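Nadp(h)-dependent ketose reductase (Bemisia argentifolii, PDB 1E3J) belongs to the zinc-containing alcohol dehydrogenases and, as an NADP(H)-dependent ketose reductase (sorbitol dehydrogenase), probably reduces fructose to sorbitol. Local coordinates at residues K252-T255 and I256-I260; S227-I230 and E231-S235; S235-G238 and D239-V243; I175-P179 and I180-S184. All blocks are in the same frame, centred on the assembly; numbering follows the deposited sequence.

Interaction 1 of 4, residues K252-T255 and I256-I260; sequences KCIT and IGINI
Ile254 and Ile258, one turn apart on helix 251-260, show how a helix packs tightly along its buried flank while its other side stays looser. Methyl CG2 of Ile254 lies 4.0 Å from CD1 of Ile258, the two side chains meeting at a slant. Ile258 keeps CG1 beside its backbone N (chi1 -66°), which folds the branch back over the preceding turn and sets CG1 3.1 Å from the carbonyl O of Ile254. The same oxygen receives Ile258 N at 2.9 Å, so polar and apolar groups crowd one atom. Ile256 repeats the pattern, its CG1 resting 3.3 Å from Lys252 O, and Gly257 N reaches Cys253 O at 2.8 Å.

The Thr255-Asn259 face is more polar and partly exposed. Here the two side chains run alongside each other, with Thr255 CG2 3.5 Å from Asn259 ND2. Their polar ends turn elsewhere: Thr255 OG1 bonds to Glu251 O, and Asn259 OD1 to Asn283 ND2. Lys252 leads its chain away into solvent.

Ile256, Asn259 and Ile260 lean on helix 226-236, Ile254 and Ile258 touch Val279 of strand 277-279, Ile254 and Thr255 also meet Leu281 and Met276 of the second subunit, and helix 251-260 connects strands 243-246 and 266-269 in a beta-alpha-beta unit.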
ATOM      1  N   LYS A 252     -17.148 -12.169  23.364  1.00 49.50           N
ATOM      2  CA  LYS A 252     -17.375 -13.517  22.823  1.00 51.05           C
ATOM      3  C   LYS A 252     -17.436 -13.425  21.300  1.00 49.30           C
ATOM      4  O   LYS A 252     -16.915 -14.293  20.594  1.00 48.83           O
ATOM      5  CB  LYS A 252     -18.651 -14.163  23.388  1.00 52.65           C
ATOM      6  CG  LYS A 252     -18.534 -14.567  24.869  1.00 56.45           C
ATOM      7  CD  LYS A 252     -19.627 -15.576  25.258  1.00 59.63           C
ATOM      8  CE  LYS A 252     -19.673 -15.836  26.772  1.00 61.20           C
ATOM      9  NZ  LYS A 252     -20.401 -14.731  27.510  1.00 64.21           N
ATOM     10  N   CYS A 253     -18.041 -12.345  20.812  1.00 47.76           N
ATOM     11  CA  CYS A 253     -18.123 -12.093  19.384  1.00 47.18           C
ATOM     12  C   CYS A 253     -16.735 -11.788  18.820  1.00 45.46           C
ATOM     13  O   CYS A 253     -16.413 -12.199  17.709  1.00 44.82           O
ATOM     14  CB  CYS A 253     -19.074 -10.933  19.112  1.00 48.00           C
ATOM     15  SG  CYS A 253     -20.796 -11.399  19.394  1.00 52.10           S
ATOM     16  N   ILE A 254     -15.897 -11.096  19.585  1.00 44.90           N
ATOM     17  CA  ILE A 254     -14.557 -10.787  19.081  1.00 45.98           C
ATOM     18  C   ILE A 254     -13.708 -12.052  19.058  1.00 45.23           C
ATOM     19  O   ILE A 254     -12.861 -12.248  18.160  1.00 44.66           O
ATOM     20  CB  ILE A 254     -13.864  -9.732  19.942  1.00 47.10           C
ATOM     21  CG1 ILE A 254     -14.535  -8.379  19.698  1.00 49.09           C
ATOM     22  CG2 ILE A 254     -12.372  -9.694  19.629  1.00 47.68           C
ATOM     23  CD1 ILE A 254     -14.167  -7.305  20.702  1.00 51.62           C
ATOM     24  N   THR A 255     -13.967 -12.925  20.025  1.00 43.53           N
ATOM     25  CA  THR A 255     -13.208 -14.158  20.122  1.00 42.14           C
ATOM     26  C   THR A 255     -13.603 -14.985  18.918  1.00 40.30           C
ATOM     27  O   THR A 255     -12.773 -15.603  18.293  1.00 40.99           O
ATOM     28  CB  THR A 255     -13.536 -14.939  21.439  1.00 43.83           C
ATOM     29  OG1 THR A 255     -13.198 -14.131  22.581  1.00 44.65           O
ATOM     30  CG2 THR A 255     -12.741 -16.249  21.502  1.00 40.58           C
ATOM     31  N   ILE A 256     -14.879 -14.985  18.591  1.00 38.93           N
ATOM     32  CA  ILE A 256     -15.344 -15.739  17.443  1.00 39.94           C
ATOM     33  C   ILE A 256     -14.700 -15.144  16.184  1.00 40.26           C
ATOM     34  O   ILE A 256     -14.207 -15.882  15.319  1.00 40.77           O
ATOM     35  CB  ILE A 256     -16.920 -15.674  17.315  1.00 38.73           C
ATOM     36  CG1 ILE A 256     -17.572 -16.591  18.355  1.00 41.50           C
ATOM     37  CG2 ILE A 256     -17.366 -16.155  15.938  1.00 36.62           C
ATOM     38  CD1 ILE A 256     -19.077 -16.556  18.329  1.00 40.15           C
ATOM     39  N   GLY A 257     -14.721 -13.809  16.095  1.00 40.44           N
ATOM     40  CA  GLY A 257     -14.161 -13.112  14.942  1.00 40.11           C
ATOM     41  C   GLY A 257     -12.734 -13.542  14.693  1.00 38.57           C
ATOM     42  O   GLY A 257     -12.358 -13.850  13.575  1.00 40.57           O
ATOM     43  N   ILE A 258     -11.947 -13.570  15.753  1.00 38.00           N
ATOM     44  CA  ILE A 258     -10.569 -14.006  15.686  1.00 39.31           C
ATOM     45  C   ILE A 258     -10.439 -15.476  15.260  1.00 42.37           C
ATOM     46  O   ILE A 258      -9.517 -15.859  14.508  1.00 42.31           O
ATOM     47  CB  ILE A 258      -9.923 -13.880  17.065  1.00 40.56           C
ATOM     48  CG1 ILE A 258      -9.844 -12.404  17.451  1.00 42.62           C
ATOM     49  CG2 ILE A 258      -8.528 -14.555  17.073  1.00 43.05           C
ATOM     50  CD1 ILE A 258      -9.320 -12.165  18.841  1.00 45.48           C
ATOM     51  N   ASN A 259     -11.348 -16.321  15.740  1.00 41.54           N
ATOM     52  CA  ASN A 259     -11.213 -17.726  15.424  1.00 42.41           C
ATOM     53  C   ASN A 259     -11.812 -18.144  14.093  1.00 43.39           C
ATOM     54  O   ASN A 259     -11.413 -19.149  13.524  1.00 44.59           O
ATOM     55  CB  ASN A 259     -11.776 -18.565  16.577  1.00 41.84           C
ATOM     56  CG  ASN A 259     -10.910 -18.478  17.835  1.00 43.92           C
ATOM     57  OD1 ASN A 259      -9.684 -18.518  17.758  1.00 45.10           O
ATOM     58  ND2 ASN A 259     -11.544 -18.361  18.991  1.00 45.37           N
ATOM     59  N   ILE A 260     -12.742 -17.360  13.568  1.00 42.50           N
ATOM     60  CA  ILE A 260     -13.356 -17.718  12.303  1.00 42.75           C
ATOM     61  C   ILE A 260     -12.698 -17.006  11.111  1.00 42.34           C
ATOM     62  O   ILE A 260     -12.865 -17.424   9.950  1.00 41.75           O
ATOM     63  CB  ILE A 260     -14.824 -17.344  12.320  1.00 44.79           C
ATOM     64  CG1 ILE A 260     -15.517 -17.822  11.048  1.00 47.85           C
ATOM     65  CG2 ILE A 260     -14.944 -15.840  12.432  1.00 46.20           C
ATOM     66  CD1 ILE A 260     -15.675 -19.315  10.922  1.00 50.73           C
TER

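Interaction 2 of 4, residues S227-I230 and E231-S235; sequences SSII and ERIRS
From Ser227 to Arg234 the backbone winds as regular alpha-helix, with Glu231 N bonded to Ser227 O at 3.2 Å at one end of the series. At the other end Arg234 N meets Ile230 O at 2.7 Å. On the buried flank Ile229 and Ile233 run alongside each other in one direction, and CG2 of Ile229 approaches CD1 of Ile233 to 3.5 Å. Ile233 holds CG1 next to its own backbone N (chi1 -61°), which carries CD1 back along the helix to 3.2 Å from the carbonyl O of Ile229, already the acceptor for Ile233 N.

This is helix 226-236 of the Rossmann-type domain. It follows strand 215-218, at one border of the parallel sheet, and precedes strand 243-246, which pairs with the first strand, 171-175; it thus belongs to the crossover that brings the chain back to the middle of the sheet. Its isoleucines face helix 251-260, Ile229 on Ile256, Ile230 and Ile233 on Ile260.

Toward the solvent the contacts thin out. Arg234 bends at its third torsion (chi3 -56°) and runs beside Ile230, whose CG2 meets the edge of the guanidinium, near its plane, 3.8 Å from NH2. Ser228 OG is bound by Glu224, while Ser235 OG reaches back to Arg232 O at 3.2 Å.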
ATOM      1  N   SER A 227     -17.608 -22.878  19.610  1.00 51.35           N
ATOM      2  CA  SER A 227     -17.248 -23.926  18.670  1.00 52.28           C
ATOM      3  C   SER A 227     -18.330 -24.269  17.652  1.00 52.34           C
ATOM      4  O   SER A 227     -18.032 -24.429  16.472  1.00 52.26           O
ATOM      5  CB  SER A 227     -16.834 -25.209  19.414  1.00 53.39           C
ATOM      6  OG  SER A 227     -17.857 -25.704  20.268  1.00 52.30           O
ATOM      7  N   SER A 228     -19.584 -24.398  18.080  1.00 51.56           N
ATOM      8  CA  SER A 228     -20.596 -24.737  17.103  1.00 51.42           C
ATOM      9  C   SER A 228     -21.033 -23.514  16.319  1.00 50.33           C
ATOM     10  O   SER A 228     -21.483 -23.638  15.185  1.00 51.68           O
ATOM     11  CB  SER A 228     -21.801 -25.463  17.752  1.00 54.12           C
ATOM     12  OG  SER A 228     -22.484 -24.681  18.708  1.00 52.59           O
ATOM     13  N   ILE A 229     -20.904 -22.327  16.898  1.00 49.78           N
ATOM     14  CA  ILE A 229     -21.262 -21.126  16.143  1.00 48.49           C
ATOM     15  C   ILE A 229     -20.313 -21.062  14.971  1.00 47.06           C
ATOM     16  O   ILE A 229     -20.701 -20.854  13.836  1.00 47.83           O
ATOM     17  CB  ILE A 229     -21.100 -19.868  16.979  1.00 48.81           C
ATOM     18  CG1 ILE A 229     -22.205 -19.841  18.018  1.00 48.02           C
ATOM     19  CG2 ILE A 229     -21.157 -18.591  16.069  1.00 49.25           C
ATOM     20  CD1 ILE A 229     -22.058 -18.740  19.004  1.00 50.92           C
ATOM     21  N   ILE A 230     -19.051 -21.297  15.247  1.00 47.70           N
ATOM     22  CA  ILE A 230     -18.076 -21.256  14.188  1.00 48.34           C
ATOM     23  C   ILE A 230     -18.376 -22.249  13.075  1.00 50.20           C
ATOM     24  O   ILE A 230     -18.476 -21.853  11.902  1.00 48.30           O
ATOM     25  CB  ILE A 230     -16.674 -21.463  14.760  1.00 47.84           C
ATOM     26  CG1 ILE A 230     -16.224 -20.143  15.412  1.00 49.77           C
ATOM     27  CG2 ILE A 230     -15.723 -21.958  13.679  1.00 45.40           C
ATOM     28  CD1 ILE A 230     -14.829 -20.206  16.100  1.00 51.39           C
ATOM     29  N   GLU A 231     -18.551 -23.531  13.423  1.00 51.41           N
ATOM     30  CA  GLU A 231     -18.829 -24.528  12.390  1.00 52.45           C
ATOM     31  C   GLU A 231     -20.071 -24.194  11.586  1.00 49.81           C
ATOM     32  O   GLU A 231     -20.089 -24.386  10.393  1.00 49.80           O
ATOM     33  CB  GLU A 231     -18.961 -25.944  12.974  1.00 58.84           C
ATOM     34  CG  GLU A 231     -19.271 -27.017  11.901  1.00 63.82           C
ATOM     35  CD  GLU A 231     -18.322 -26.962  10.688  1.00 68.37           C
ATOM     36  OE1 GLU A 231     -17.075 -26.951  10.885  1.00 70.97           O
ATOM     37  OE2 GLU A 231     -18.825 -26.943   9.531  1.00 69.39           O
ATOM     38  N   ARG A 232     -21.083 -23.680  12.248  0.50 49.06           N
ATOM     39  CA  ARG A 232     -22.296 -23.313  11.556  0.50 48.78           C
ATOM     40  C   ARG A 232     -21.929 -22.284  10.477  0.50 49.94           C
ATOM     41  O   ARG A 232     -22.383 -22.357   9.335  0.50 50.27           O
ATOM     42  CB  ARG A 232     -23.297 -22.734  12.559  0.50 45.99           C
ATOM     43  CG  ARG A 232     -24.610 -22.309  11.942  0.50 44.26           C
ATOM     44  CD  ARG A 232     -25.778 -22.811  12.777  0.50 40.10           C
ATOM     45  NE  ARG A 232     -25.800 -22.172  14.073  0.50 35.02           N
ATOM     46  CZ  ARG A 232     -26.524 -21.106  14.350  0.50 34.07           C
ATOM     47  NH1 ARG A 232     -27.299 -20.568  13.407  0.50 34.39           N
ATOM     48  NH2 ARG A 232     -26.448 -20.568  15.557  0.50 29.63           N
ATOM     49  N   ILE A 233     -21.080 -21.330  10.839  1.00 51.41           N
ATOM     50  CA  ILE A 233     -20.664 -20.287   9.896  1.00 51.70           C
ATOM     51  C   ILE A 233     -19.759 -20.874   8.813  1.00 53.98           C
ATOM     52  O   ILE A 233     -19.892 -20.545   7.636  1.00 55.64           O
ATOM     53  CB  ILE A 233     -19.896 -19.145  10.593  1.00 48.44           C
ATOM     54  CG1 ILE A 233     -20.781 -18.483  11.641  1.00 47.10           C
ATOM     55  CG2 ILE A 233     -19.403 -18.144   9.550  1.00 47.44           C
ATOM     56  CD1 ILE A 233     -20.019 -17.867  12.835  1.00 41.90           C
ATOM     57  N   ARG A 234     -18.833 -21.735   9.200  1.00 56.27           N
ATOM     58  CA  ARG A 234     -17.925 -22.303   8.215  1.00 60.15           C
ATOM     59  C   ARG A 234     -18.695 -23.125   7.205  1.00 60.72           C
ATOM     60  O   ARG A 234     -18.402 -23.099   6.006  1.00 60.65           O
ATOM     61  CB  ARG A 234     -16.880 -23.173   8.903  1.00 62.18           C
ATOM     62  CG  ARG A 234     -15.690 -23.552   8.033  1.00 66.22           C
ATOM     63  CD  ARG A 234     -14.807 -24.566   8.779  1.00 69.68           C
ATOM     64  NE  ARG A 234     -14.368 -24.057  10.083  1.00 70.45           N
ATOM     65  CZ  ARG A 234     -13.139 -23.613  10.335  1.00 72.45           C
ATOM     66  NH1 ARG A 234     -12.213 -23.624   9.370  1.00 71.91           N
ATOM     67  NH2 ARG A 234     -12.836 -23.137  11.541  1.00 72.55           N
ATOM     68  N   SER A 235     -19.712 -23.827   7.682  1.00 61.91           N
ATOM     69  CA  SER A 235     -20.487 -24.673   6.795  1.00 63.90           C
ATOM     70  C   SER A 235     -21.410 -23.889   5.880  1.00 65.03           C
ATOM     71  O   SER A 235     -21.825 -24.395   4.838  1.00 66.78           O
ATOM     72  CB  SER A 235     -21.318 -25.661   7.605  1.00 64.60           C
ATOM     73  OG  SER A 235     -22.618 -25.145   7.820  1.00 67.12           O
TER

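Interaction 3 of 4, residues S235-G238 and D239-V243; sequences SAIG and DLPNV
Asp239 OD1 accepts the backbone N-H of Leu240 at 2.7 Å, with an angle of 146° at the hydrogen, so the carboxylate folds back onto the chain directly after its own residue. The oxygen uses its anti lone pair, on the side away from OD2. Arg262 provides the firmer link to the surroundings through a hydrogen bond from its NH2 to Leu240 O, whereas the ion pair between its NE and Asp239 OD2 is long and weak.

The apolar half of the contact rests on Ile237. Its CG1 stands between the backbone N and the carbonyl carbon (chi1 62°), the crowded position, and this throws CD1 forward across the turn. There CD1 lies 3.0 Å from the carbonyl O of Asp239, a close approach of a methyl to an oxygen, with CG1 of Ile237 also 3.3 Å from that oxygen. Beyond it, CD1 reaches CD of the Pro241 ring at 4.0 Å, the isoleucine and the proline meeting at about a right angle. Gly238 makes the bend between them, its psi of -104° departing from both helix and strand. Ile237 also packs on Phe194 and Val196 of strand 194-199, and Leu240 and Pro241 lie against Ile260.

Glycine, aspartate and proline thus carry the chain out of helix 226-236 and along to strand 243-246, where Val243 joins Leu173: the helix-to-strand connection of a Rossmann-type alpha/beta domain.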
ATOM      1  N   SER A 235     -19.712 -23.827   7.682  1.00 61.91           N
ATOM      2  CA  SER A 235     -20.487 -24.673   6.795  1.00 63.90           C
ATOM      3  C   SER A 235     -21.410 -23.889   5.880  1.00 65.03           C
ATOM      4  O   SER A 235     -21.825 -24.395   4.838  1.00 66.78           O
ATOM      5  CB  SER A 235     -21.318 -25.661   7.605  1.00 64.60           C
ATOM      6  OG  SER A 235     -22.618 -25.145   7.820  1.00 67.12           O
ATOM      7  N   ALA A 236     -21.734 -22.656   6.256  1.00 65.01           N
ATOM      8  CA  ALA A 236     -22.636 -21.841   5.453  1.00 64.21           C
ATOM      9  C   ALA A 236     -21.986 -21.173   4.253  1.00 64.98           C
ATOM     10  O   ALA A 236     -22.672 -20.591   3.402  1.00 64.21           O
ATOM     11  CB  ALA A 236     -23.270 -20.794   6.323  1.00 65.02           C
ATOM     12  N   ILE A 237     -20.666 -21.255   4.171  1.00 65.73           N
ATOM     13  CA  ILE A 237     -19.955 -20.603   3.086  1.00 66.21           C
ATOM     14  C   ILE A 237     -18.794 -21.443   2.629  1.00 67.65           C
ATOM     15  O   ILE A 237     -18.570 -22.538   3.135  1.00 67.90           O
ATOM     16  CB  ILE A 237     -19.382 -19.264   3.545  1.00 66.36           C
ATOM     17  CG1 ILE A 237     -18.367 -19.498   4.664  1.00 66.02           C
ATOM     18  CG2 ILE A 237     -20.492 -18.375   4.060  1.00 65.71           C
ATOM     19  CD1 ILE A 237     -17.749 -18.215   5.188  1.00 67.59           C
ATOM     20  N   GLY A 238     -18.034 -20.912   1.681  1.00 68.76           N
ATOM     21  CA  GLY A 238     -16.881 -21.643   1.195  1.00 69.71           C
ATOM     22  C   GLY A 238     -15.750 -21.557   2.204  1.00 69.56           C
ATOM     23  O   GLY A 238     -15.756 -22.225   3.250  1.00 69.82           O
ATOM     24  N   ASP A 239     -14.774 -20.716   1.889  1.00 68.77           N
ATOM     25  CA  ASP A 239     -13.630 -20.530   2.763  1.00 66.35           C
ATOM     26  C   ASP A 239     -14.085 -19.614   3.879  1.00 63.75           C
ATOM     27  O   ASP A 239     -15.190 -19.065   3.859  1.00 63.96           O
ATOM     28  CB  ASP A 239     -12.483 -19.840   2.021  1.00 69.22           C
ATOM     29  CG  ASP A 239     -11.104 -20.255   2.539  1.00 72.12           C
ATOM     30  OD1 ASP A 239     -10.940 -20.478   3.769  1.00 72.03           O
ATOM     31  OD2 ASP A 239     -10.176 -20.348   1.697  1.00 72.95           O
ATOM     32  N   LEU A 240     -13.208 -19.451   4.851  1.00 58.80           N
ATOM     33  CA  LEU A 240     -13.470 -18.580   5.960  1.00 53.78           C
ATOM     34  C   LEU A 240     -13.453 -17.169   5.381  1.00 49.38           C
ATOM     35  O   LEU A 240     -12.799 -16.921   4.347  1.00 48.43           O
ATOM     36  CB  LEU A 240     -12.356 -18.743   6.968  1.00 53.56           C
ATOM     37  CG  LEU A 240     -12.266 -20.189   7.413  1.00 53.75           C
ATOM     38  CD1 LEU A 240     -10.942 -20.398   8.139  1.00 55.15           C
ATOM     39  CD2 LEU A 240     -13.463 -20.504   8.314  1.00 52.54           C
ATOM     40  N   PRO A 241     -14.184 -16.241   6.018  1.00 43.10           N
ATOM     41  CA  PRO A 241     -14.270 -14.836   5.592  1.00 40.88           C
ATOM     42  C   PRO A 241     -12.881 -14.218   5.734  1.00 36.80           C
ATOM     43  O   PRO A 241     -12.238 -14.465   6.730  1.00 33.94           O
ATOM     44  CB  PRO A 241     -15.256 -14.232   6.589  1.00 40.97           C
ATOM     45  CG  PRO A 241     -14.991 -15.015   7.831  1.00 43.51           C
ATOM     46  CD  PRO A 241     -14.838 -16.443   7.318  1.00 44.24           C
ATOM     47  N   ASN A 242     -12.385 -13.474   4.752  1.00 35.43           N
ATOM     48  CA  ASN A 242     -11.073 -12.899   4.980  1.00 35.90           C
ATOM     49  C   ASN A 242     -11.157 -11.546   5.694  1.00 35.42           C
ATOM     50  O   ASN A 242     -10.126 -10.990   6.124  1.00 31.91           O
ATOM     51  CB  ASN A 242     -10.217 -12.855   3.712  1.00 39.00           C
ATOM     52  CG  ASN A 242     -10.898 -12.206   2.551  1.00 44.58           C
ATOM     53  OD1 ASN A 242     -12.069 -12.457   2.283  1.00 45.97           O
ATOM     54  ND2 ASN A 242     -10.141 -11.379   1.811  1.00 45.03           N
ATOM     55  N   VAL A 243     -12.392 -11.051   5.843  1.00 32.67           N
ATOM     56  CA  VAL A 243     -12.645  -9.829   6.565  1.00 31.18           C
ATOM     57  C   VAL A 243     -13.860 -10.027   7.452  1.00 33.65           C
ATOM     58  O   VAL A 243     -14.957 -10.377   6.991  1.00 36.28           O
ATOM     59  CB  VAL A 243     -12.920  -8.639   5.641  1.00 32.27           C
ATOM     60  CG1 VAL A 243     -13.367  -7.423   6.490  1.00 29.67           C
ATOM     61  CG2 VAL A 243     -11.675  -8.305   4.818  1.00 25.53           C
TER

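Interaction 4 of 4, residues I175-P179 and I180-S184; sequences IGAGP and IGLVS. With PO4 (phosphate ion), chain D.
The glycine-rich turn between strand 171-175 and helix 179-190, where Gly176, Gly178 and Gly181 match the GxGxxG pattern of Rossmann-type nucleotide-binding domains, brings its two ends into close contact. Gly176 O faces Gly181 CA at 3.6 Å in a CA-H...O contact. With no side chain on Gly181, the start of the helix can lie directly against the turn. Gly178 occupies the N-cap position, and its carbonyl O takes Leu182 N at 2.9 Å, nearly in line with the C=O bond. Val183 N then bonds to Pro179 O.

Leu182 covers this polar turn from the side. Its CG, set beside its own backbone N by a chi1 of -62°, hangs 3.5 Å from Ala177 O, and CD2 comes to 4.3 Å from Ala177 CB. In the same first turn, Ile180 O is gripped by both the N-H and the hydroxyl of Ser184, which reach it from opposite faces of its plane.

At the other end, Ala177 N donates to O3 of a bound phosphate at 2.9 Å. The ion, probably from the crystallisation liquor, also binds Arg200 N, Ser201 N and Arg204. An anion held by backbone N-H groups and an arginine just after strand 194-199 is consistent with the site of the 2'-phosphate of NADP(H), as in other NADP-dependent Rossmann enzymes.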
ATOM      1  N   ILE A 175     -20.647  -9.354  12.063  1.00 38.02           N
ATOM      2  CA  ILE A 175     -21.243  -9.828  13.300  1.00 39.56           C
ATOM      3  C   ILE A 175     -22.138  -8.725  13.888  1.00 40.32           C
ATOM      4  O   ILE A 175     -21.668  -7.641  14.246  1.00 40.92           O
ATOM      5  CB  ILE A 175     -20.170 -10.206  14.298  1.00 40.37           C
ATOM      6  CG1 ILE A 175     -19.290 -11.300  13.681  1.00 39.90           C
ATOM      7  CG2 ILE A 175     -20.820 -10.666  15.605  1.00 40.56           C
ATOM      8  CD1 ILE A 175     -17.997 -11.581  14.435  1.00 38.17           C
ATOM      9  N   GLY A 176     -23.438  -9.002  13.951  1.00 41.52           N
ATOM     10  CA  GLY A 176     -24.401  -8.034  14.460  1.00 41.66           C
ATOM     11  C   GLY A 176     -25.252  -7.452  13.336  1.00 43.59           C
ATOM     12  O   GLY A 176     -24.783  -7.285  12.202  1.00 45.94           O
ATOM     13  N   ALA A 177     -26.512  -7.156  13.620  1.00 43.44           N
ATOM     14  CA  ALA A 177     -27.391  -6.602  12.615  1.00 43.28           C
ATOM     15  C   ALA A 177     -28.101  -5.352  13.109  1.00 44.29           C
ATOM     16  O   ALA A 177     -29.208  -5.052  12.678  1.00 45.42           O
ATOM     17  CB  ALA A 177     -28.413  -7.638  12.151  1.00 44.40           C
ATOM     18  N   GLY A 178     -27.484  -4.656  14.059  1.00 43.85           N
ATOM     19  CA  GLY A 178     -28.022  -3.377  14.478  1.00 44.00           C
ATOM     20  C   GLY A 178     -27.649  -2.402  13.329  1.00 44.54           C
ATOM     21  O   GLY A 178     -27.121  -2.838  12.275  1.00 42.85           O
ATOM     22  N   PRO A 179     -27.873  -1.089  13.488  1.00 43.62           N
ATOM     23  CA  PRO A 179     -27.534  -0.158  12.396  1.00 43.63           C
ATOM     24  C   PRO A 179     -26.111  -0.200  11.827  1.00 42.26           C
ATOM     25  O   PRO A 179     -25.936  -0.143  10.607  1.00 44.21           O
ATOM     26  CB  PRO A 179     -27.911   1.214  12.970  1.00 45.25           C
ATOM     27  CG  PRO A 179     -27.758   1.011  14.487  1.00 45.30           C
ATOM     28  CD  PRO A 179     -28.347  -0.367  14.687  1.00 44.65           C
ATOM     29  N   ILE A 180     -25.099  -0.324  12.672  1.00 41.11           N
ATOM     30  CA  ILE A 180     -23.725  -0.357  12.173  1.00 40.47           C
ATOM     31  C   ILE A 180     -23.476  -1.640  11.352  1.00 39.10           C
ATOM     32  O   ILE A 180     -22.831  -1.600  10.305  1.00 35.27           O
ATOM     33  CB  ILE A 180     -22.704  -0.216  13.345  1.00 41.89           C
ATOM     34  CG1 ILE A 180     -22.929   1.138  14.035  1.00 43.23           C
ATOM     35  CG2 ILE A 180     -21.254  -0.235  12.828  1.00 41.46           C
ATOM     36  CD1 ILE A 180     -22.948   2.329  13.053  1.00 46.56           C
ATOM     37  N   GLY A 181     -24.024  -2.759  11.819  1.00 35.87           N
ATOM     38  CA  GLY A 181     -23.884  -3.994  11.090  1.00 32.14           C
ATOM     39  C   GLY A 181     -24.571  -3.877   9.742  1.00 33.97           C
ATOM     40  O   GLY A 181     -24.024  -4.319   8.717  1.00 33.77           O
ATOM     41  N   LEU A 182     -25.748  -3.255   9.718  1.00 33.67           N
ATOM     42  CA  LEU A 182     -26.478  -3.106   8.455  1.00 36.31           C
ATOM     43  C   LEU A 182     -25.737  -2.194   7.475  1.00 35.65           C
ATOM     44  O   LEU A 182     -25.664  -2.535   6.300  1.00 36.54           O
ATOM     45  CB  LEU A 182     -27.920  -2.597   8.681  1.00 35.34           C
ATOM     46  CG  LEU A 182     -28.747  -3.606   9.531  1.00 40.00           C
ATOM     47  CD1 LEU A 182     -30.142  -3.040   9.849  1.00 36.31           C
ATOM     48  CD2 LEU A 182     -28.844  -4.962   8.796  1.00 35.03           C
ATOM     49  N   VAL A 183     -25.179  -1.065   7.912  1.00 34.08           N
ATOM     50  CA  VAL A 183     -24.458  -0.246   6.911  1.00 34.59           C
ATOM     51  C   VAL A 183     -23.206  -1.007   6.417  1.00 34.21           C
ATOM     52  O   VAL A 183     -22.850  -0.904   5.243  1.00 32.92           O
ATOM     53  CB  VAL A 183     -24.086   1.187   7.411  1.00 32.23           C
ATOM     54  CG1 VAL A 183     -25.341   1.967   7.641  1.00 35.09           C
ATOM     55  CG2 VAL A 183     -23.286   1.162   8.675  1.00 33.15           C
ATOM     56  N   SER A 184     -22.584  -1.810   7.284  1.00 33.42           N
ATOM     57  CA  SER A 184     -21.436  -2.617   6.849  1.00 34.29           C
ATOM     58  C   SER A 184     -21.881  -3.601   5.771  1.00 34.65           C
ATOM     59  O   SER A 184     -21.115  -3.889   4.852  1.00 34.31           O
ATOM     60  CB  SER A 184     -20.842  -3.409   8.003  1.00 35.04           C
ATOM     61  OG  SER A 184     -20.250  -2.531   8.933  1.00 35.41           O
TER
HETATM   62  P   PO4 D 903     -28.248  -8.307  17.168  1.00 71.46           P
HETATM   63  O1  PO4 D 903     -28.541  -7.564  18.418  1.00 72.82           O
HETATM   64  O2  PO4 D 903     -29.428  -9.126  16.787  1.00 72.11           O
HETATM   65  O3  PO4 D 903     -27.954  -7.347  16.080  1.00 71.50           O
HETATM   66  O4  PO4 D 903     -27.071  -9.196  17.394  1.00 71.62           O

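How the interactions relate
All four contacts are local ones within the Rossmann-type domain, yet their chemistry follows their place. The centre of interaction 4 lies nearest the centre of the chain, about 10 Å away, and joins a glycine-rich turn to an anion bound by a backbone N-H. Interactions 1 and 2 are helix turns whose isoleucines meet between the two helices, with polar side chains beside them; Ile256 CD1 is 3.7 Å from Ile229 CG2. Interaction 3 is a surface contact, a loop with a side-chain-to-backbone bond, and shares Ser235 and helix 226-236 with interaction 2. Interaction 1 is the meeting point: Ile260 packs on the loop of interaction 3, and Cys253 O meets Ile175 CD1 of interaction 4, which touches neither of the other two.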